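Local coordinates for protein ornithine carbamoyltransferase, anabolic (Campylobacter jejuni subsp. jejuni, PDB 3TPF) that transfers the carbamoyl group of carbamoyl phosphate to L-ornithine, giving L-citrulline and phosphate in the first of three steps that lead from ornithine to arginine, at residues B[25-30]-B[136-141]; B[128-133]-B[290-295]. All coordinates share one frame; numbering follows the deposited sequence.

Interaction 1: residues B[25-30]-B[136-141]; sequences ELKKEP and IKEWNK
Lys27 reaches across to Glu138 from a backbone that stays well apart, the CA atoms of Lys27 and Glu138 being 11.2 Å from each other. From CB the chain sets off with CG anti to the backbone N (chi1 176°), and every later torsion is also near trans, which carries an almost straight rod away from its helix. CB and CG make no close approach to segment 136-141. CD lies against Tyr291 of helix 279-302, and it is still 4.0 Å from Glu138 OE1. CE passes beside the same oxygen, and NZ closes a salt bridge to Glu138 OE1 at 3.0 Å; the hydrogen-bond geometry there is weak. Glu138 OE2 is farther from Lys27 NZ, at 3.5 Å. The two side chains come from opposite directions and meet between the last turns of helices 13-28 and 126-138 of the carbamoyl-phosphate domain. Helix 126-138 ends here in a Schellman motif: Asn140 has positive phi (45°), Lys141 N bonds to Ile136 O at 3.1 Å and Asn140 N to Lys137 O at 3.2 Å. Asn288 of helix 279-302 joins both partners, its OD1 accepting from Lys27 NZ more strongly than Glu138 does, while its ND2 donates to Glu138 OE2. Glu284 adds a second salt bridge to NZ, and two nearby carboxylates would be expected to favour a charged lysine.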
# COMPACT_ATOMS: atom_id res chain seq x y z
N GLU B 25 15.47 15.23 -20.69
CA GLU B 25 14.48 16.27 -21.04
C GLU B 25 13.44 16.38 -19.93
O GLU B 25 13.03 17.47 -19.54
CB GLU B 25 13.77 15.96 -22.37
CG GLU B 25 14.50 16.43 -23.63
CD GLU B 25 14.19 15.56 -24.87
OE1 GLU B 25 14.94 15.66 -25.87
OE2 GLU B 25 13.17 14.79 -24.86
N LEU B 26 13.05 15.22 -19.42
CA LEU B 26 11.96 15.16 -18.42
C LEU B 26 12.44 15.71 -17.08
O LEU B 26 11.69 16.38 -16.35
CB LEU B 26 11.43 13.74 -18.26
CG LEU B 26 10.51 13.26 -19.38
CD1 LEU B 26 10.29 11.75 -19.20
CD2 LEU B 26 9.21 14.06 -19.35
N LYS B 27 13.69 15.43 -16.78
CA LYS B 27 14.30 15.97 -15.56
C LYS B 27 14.34 17.48 -15.66
O LYS B 27 14.00 18.18 -14.74
CB LYS B 27 15.69 15.44 -15.30
CG LYS B 27 16.37 16.06 -14.10
CD LYS B 27 17.48 15.15 -13.58
CE LYS B 27 18.48 15.78 -12.59
NZ LYS B 27 19.28 14.70 -11.84
N LYS B 28 14.67 17.96 -16.83
CA LYS B 28 14.72 19.44 -17.05
C LYS B 28 13.32 20.05 -16.98
O LYS B 28 13.11 21.07 -16.34
CB LYS B 28 15.41 19.85 -18.37
N GLU B 29 12.39 19.43 -17.71
CA GLU B 29 11.02 19.97 -17.92
C GLU B 29 9.98 18.87 -17.77
O GLU B 29 9.60 18.22 -18.75
CB GLU B 29 10.84 20.65 -19.29
CG GLU B 29 9.61 21.52 -19.29
CD GLU B 29 9.09 21.87 -20.68
OE1 GLU B 29 9.75 22.70 -21.38
OE2 GLU B 29 7.99 21.38 -21.05
N PRO B 30 9.55 18.64 -16.53
CA PRO B 30 8.57 17.57 -16.26
C PRO B 30 7.24 17.82 -16.96
O PRO B 30 6.78 18.95 -17.01
CB PRO B 30 8.40 17.62 -14.74
CG PRO B 30 9.55 18.38 -14.22
CD PRO B 30 10.02 19.29 -15.30
N ILE B 136 26.19 8.88 -15.66
CA ILE B 136 27.45 9.02 -16.36
C ILE B 136 27.41 10.20 -17.35
O ILE B 136 28.33 10.98 -17.45
CB ILE B 136 27.79 7.74 -17.13
CG1 ILE B 136 28.11 6.60 -16.15
CG2 ILE B 136 28.96 8.01 -18.05
CD1 ILE B 136 28.15 5.26 -16.80
N LYS B 137 26.28 10.34 -18.02
CA LYS B 137 26.11 11.42 -18.96
C LYS B 137 26.04 12.76 -18.23
O LYS B 137 26.60 13.76 -18.67
CB LYS B 137 24.87 11.15 -19.80
CG LYS B 137 24.56 12.15 -20.89
CD LYS B 137 23.66 11.52 -21.99
CE LYS B 137 23.45 12.49 -23.21
NZ LYS B 137 22.31 13.48 -23.15
N GLU B 138 25.37 12.78 -17.09
CA GLU B 138 25.26 14.01 -16.29
C GLU B 138 26.57 14.47 -15.71
O GLU B 138 26.79 15.65 -15.50
CB GLU B 138 24.29 13.82 -15.12
CG GLU B 138 22.99 14.62 -15.19
CD GLU B 138 22.25 14.65 -13.84
OE1 GLU B 138 21.45 15.61 -13.73
OE2 GLU B 138 22.46 13.75 -12.91
N TRP B 139 27.45 13.52 -15.46
CA TRP B 139 28.73 13.87 -14.86
C TRP B 139 29.81 14.02 -15.92
O TRP B 139 31.00 13.92 -15.64
CB TRP B 139 29.09 12.87 -13.79
CG TRP B 139 28.25 13.15 -12.57
CD1 TRP B 139 26.85 13.00 -12.44
CD2 TRP B 139 28.69 13.64 -11.32
NE1 TRP B 139 26.43 13.35 -11.17
CE2 TRP B 139 27.53 13.74 -10.46
CE3 TRP B 139 29.94 13.97 -10.82
CZ2 TRP B 139 27.59 14.20 -9.20
CZ3 TRP B 139 30.02 14.42 -9.56
CH2 TRP B 139 28.85 14.54 -8.73
N ASN B 140 29.35 14.27 -17.14
CA ASN B 140 30.22 14.47 -18.27
C ASN B 140 31.38 13.45 -18.35
O ASN B 140 32.50 13.81 -18.57
CB ASN B 140 30.78 15.87 -18.23
CG ASN B 140 29.70 16.89 -18.21
OD1 ASN B 140 28.99 17.08 -19.20
ND2 ASN B 140 29.56 17.57 -17.09
N LYS B 141 31.05 12.18 -18.17
CA LYS B 141 32.02 11.11 -18.29
C LYS B 141 31.74 10.27 -19.54
O LYS B 141 32.22 9.15 -19.68
CB LYS B 141 32.07 10.22 -17.05
CG LYS B 141 32.41 10.97 -15.77
CD LYS B 141 33.88 11.25 -15.63
CE LYS B 141 34.21 12.37 -14.66
NZ LYS B 141 35.66 12.70 -14.63

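Interaction 2: residues B[128-133]-B[290-295]; sequences QVLGDL and LYVVKA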
# COMPACT_ATOMS: atom_id res chain seq x y z
N GLN B 128 18.22 -0.22 -13.54
CA GLN B 128 19.37 0.30 -12.81
C GLN B 128 20.48 0.79 -13.77
O GLN B 128 21.08 1.87 -13.62
CB GLN B 128 19.89 -0.75 -11.83
CG GLN B 128 21.04 -0.24 -10.99
CD GLN B 128 20.67 0.92 -10.01
OE1 GLN B 128 19.57 0.95 -9.45
NE2 GLN B 128 21.65 1.84 -9.75
N VAL B 129 20.81 -0.07 -14.72
CA VAL B 129 21.85 0.30 -15.67
C VAL B 129 21.41 1.51 -16.42
O VAL B 129 22.22 2.37 -16.65
CB VAL B 129 22.18 -0.85 -16.53
CG1 VAL B 129 22.97 -0.42 -17.74
CG2 VAL B 129 22.84 -1.92 -15.66
N LEU B 130 20.13 1.66 -16.72
CA LEU B 130 19.74 2.90 -17.45
C LEU B 130 20.04 4.09 -16.60
O LEU B 130 20.46 5.13 -17.08
CB LEU B 130 18.27 2.92 -17.78
CG LEU B 130 17.80 2.26 -19.05
CD1 LEU B 130 16.34 2.33 -19.07
CD2 LEU B 130 18.33 2.90 -20.28
N GLY B 131 19.81 3.95 -15.30
CA GLY B 131 20.02 5.10 -14.38
C GLY B 131 21.49 5.47 -14.14
O GLY B 131 21.88 6.63 -14.12
N ASP B 132 22.29 4.43 -14.07
CA ASP B 132 23.74 4.55 -14.07
C ASP B 132 24.20 5.32 -15.32
O ASP B 132 24.90 6.31 -15.23
CB ASP B 132 24.39 3.16 -14.01
CG ASP B 132 24.23 2.50 -12.65
OD1 ASP B 132 23.60 3.12 -11.74
OD2 ASP B 132 24.83 1.40 -12.42
N LEU B 133 23.73 4.91 -16.45
CA LEU B 133 24.03 5.58 -17.74
C LEU B 133 23.68 7.04 -17.72
O LEU B 133 24.49 7.92 -18.05
CB LEU B 133 23.22 4.92 -18.84
CG LEU B 133 23.89 4.60 -20.14
CD1 LEU B 133 25.31 4.11 -19.94
CD2 LEU B 133 23.09 3.47 -20.74
N LEU B 290 14.43 7.60 -11.24
CA LEU B 290 13.14 8.19 -11.49
C LEU B 290 12.99 8.57 -12.94
O LEU B 290 12.04 8.22 -13.59
CB LEU B 290 12.94 9.42 -10.62
CG LEU B 290 11.63 10.19 -10.88
CD1 LEU B 290 10.57 9.14 -10.59
CD2 LEU B 290 11.44 11.43 -10.05
N TYR B 291 13.95 9.31 -13.46
CA TYR B 291 13.78 10.02 -14.76
C TYR B 291 13.80 9.00 -15.86
O TYR B 291 13.21 9.14 -16.90
CB TYR B 291 14.85 11.08 -14.94
CG TYR B 291 14.88 12.00 -13.76
CD1 TYR B 291 13.88 12.92 -13.56
CD2 TYR B 291 15.88 11.90 -12.78
CE1 TYR B 291 13.89 13.75 -12.46
CE2 TYR B 291 15.89 12.75 -11.68
CZ TYR B 291 14.89 13.68 -11.54
OH TYR B 291 14.84 14.53 -10.46
N VAL B 292 14.52 7.96 -15.58
CA VAL B 292 14.82 6.90 -16.53
C VAL B 292 13.61 5.97 -16.63
O VAL B 292 13.13 5.64 -17.70
CB VAL B 292 16.17 6.22 -16.13
CG1 VAL B 292 16.16 4.78 -16.44
CG2 VAL B 292 17.35 6.91 -16.86
N VAL B 293 13.05 5.62 -15.49
CA VAL B 293 11.77 4.91 -15.51
C VAL B 293 10.66 5.76 -16.23
O VAL B 293 9.90 5.25 -17.06
CB VAL B 293 11.33 4.45 -14.14
CG1 VAL B 293 9.87 3.96 -14.19
CG2 VAL B 293 12.35 3.31 -13.68
N LYS B 294 10.63 7.04 -15.96
CA LYS B 294 9.70 7.91 -16.74
C LYS B 294 9.81 7.76 -18.23
O LYS B 294 8.83 7.47 -18.93
CB LYS B 294 9.90 9.34 -16.37
CG LYS B 294 9.17 9.73 -15.10
CD LYS B 294 9.74 11.01 -14.56
CE LYS B 294 8.66 12.07 -14.16
NZ LYS B 294 9.26 13.40 -13.90
N ALA B 295 11.04 7.85 -18.72
CA ALA B 295 11.30 7.73 -20.18
C ALA B 295 10.79 6.38 -20.64
O ALA B 295 10.13 6.23 -21.69
CB ALA B 295 12.78 7.88 -20.51
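The flat group that Val292 meets is the peptide linking Leu130 to Gly131. Both methyls of Val292 lie over one face of it, and CG2 gives the firmer evidence, 3.6 Å from Leu130 O and 3.9 Å from Leu130 C and well out of the peptide plane. CG1 is about 3.9 Å from Gly131 N. Here the helices come near each other, with 5.9 Å between the CA atoms of Gly131 and Val292. Leu130 extends the contact. Its CG is anti to the carbonyl carbon (chi1 -86°), and CD1, continuing outward, lies about 3.6 Å from Val292 CG1; the two side chains cross obliquely. The modelled approach of Leu130 CB to the same methyl is too short to be trusted, which leaves CG1 less surely placed and its other distances approximate. As in other members of the aspartate/ornithine carbamoyltransferase superfamily, the chain passes between its two domains along two helices, and these are the pair that pack here: helix 126-138 leads out of the carbamoyl-phosphate domain, and helix 279-302 brings the C-terminal end back to it. Leu19 of helix 13-28 also lies against Leu130. On the side of helix 126-138 turned from Val292, where the side chains of Gln128 and Asp132 set out, Gln128, predicted to bind carbamoyl phosphate, touches Cys261, also predicted to bind it, and Asp132 OD2 receives a hydrogen bond from Trp162 NE1 of helix 157-169.

Overall arrangement
Both interactions use helix 126-138, and their centres are 10 Å apart. Interaction 2 is a buried contact, about 8 Å from the centre of the chain, where helix 126-138 meets helix 279-302 through apolar groups and backbone alone. Interaction 1 lies farther out, about 17 Å from that centre, where the ends of two helices are tied by charge and neither touching residue is buried. Helix 279-302 takes part in both, directly in interaction 2 and through outside partners in interaction 1. The two also touch: Leu26 CD1 packs on Lys294 CB at 3.7 Å, linking helix 13-28 to the same C-terminal helix.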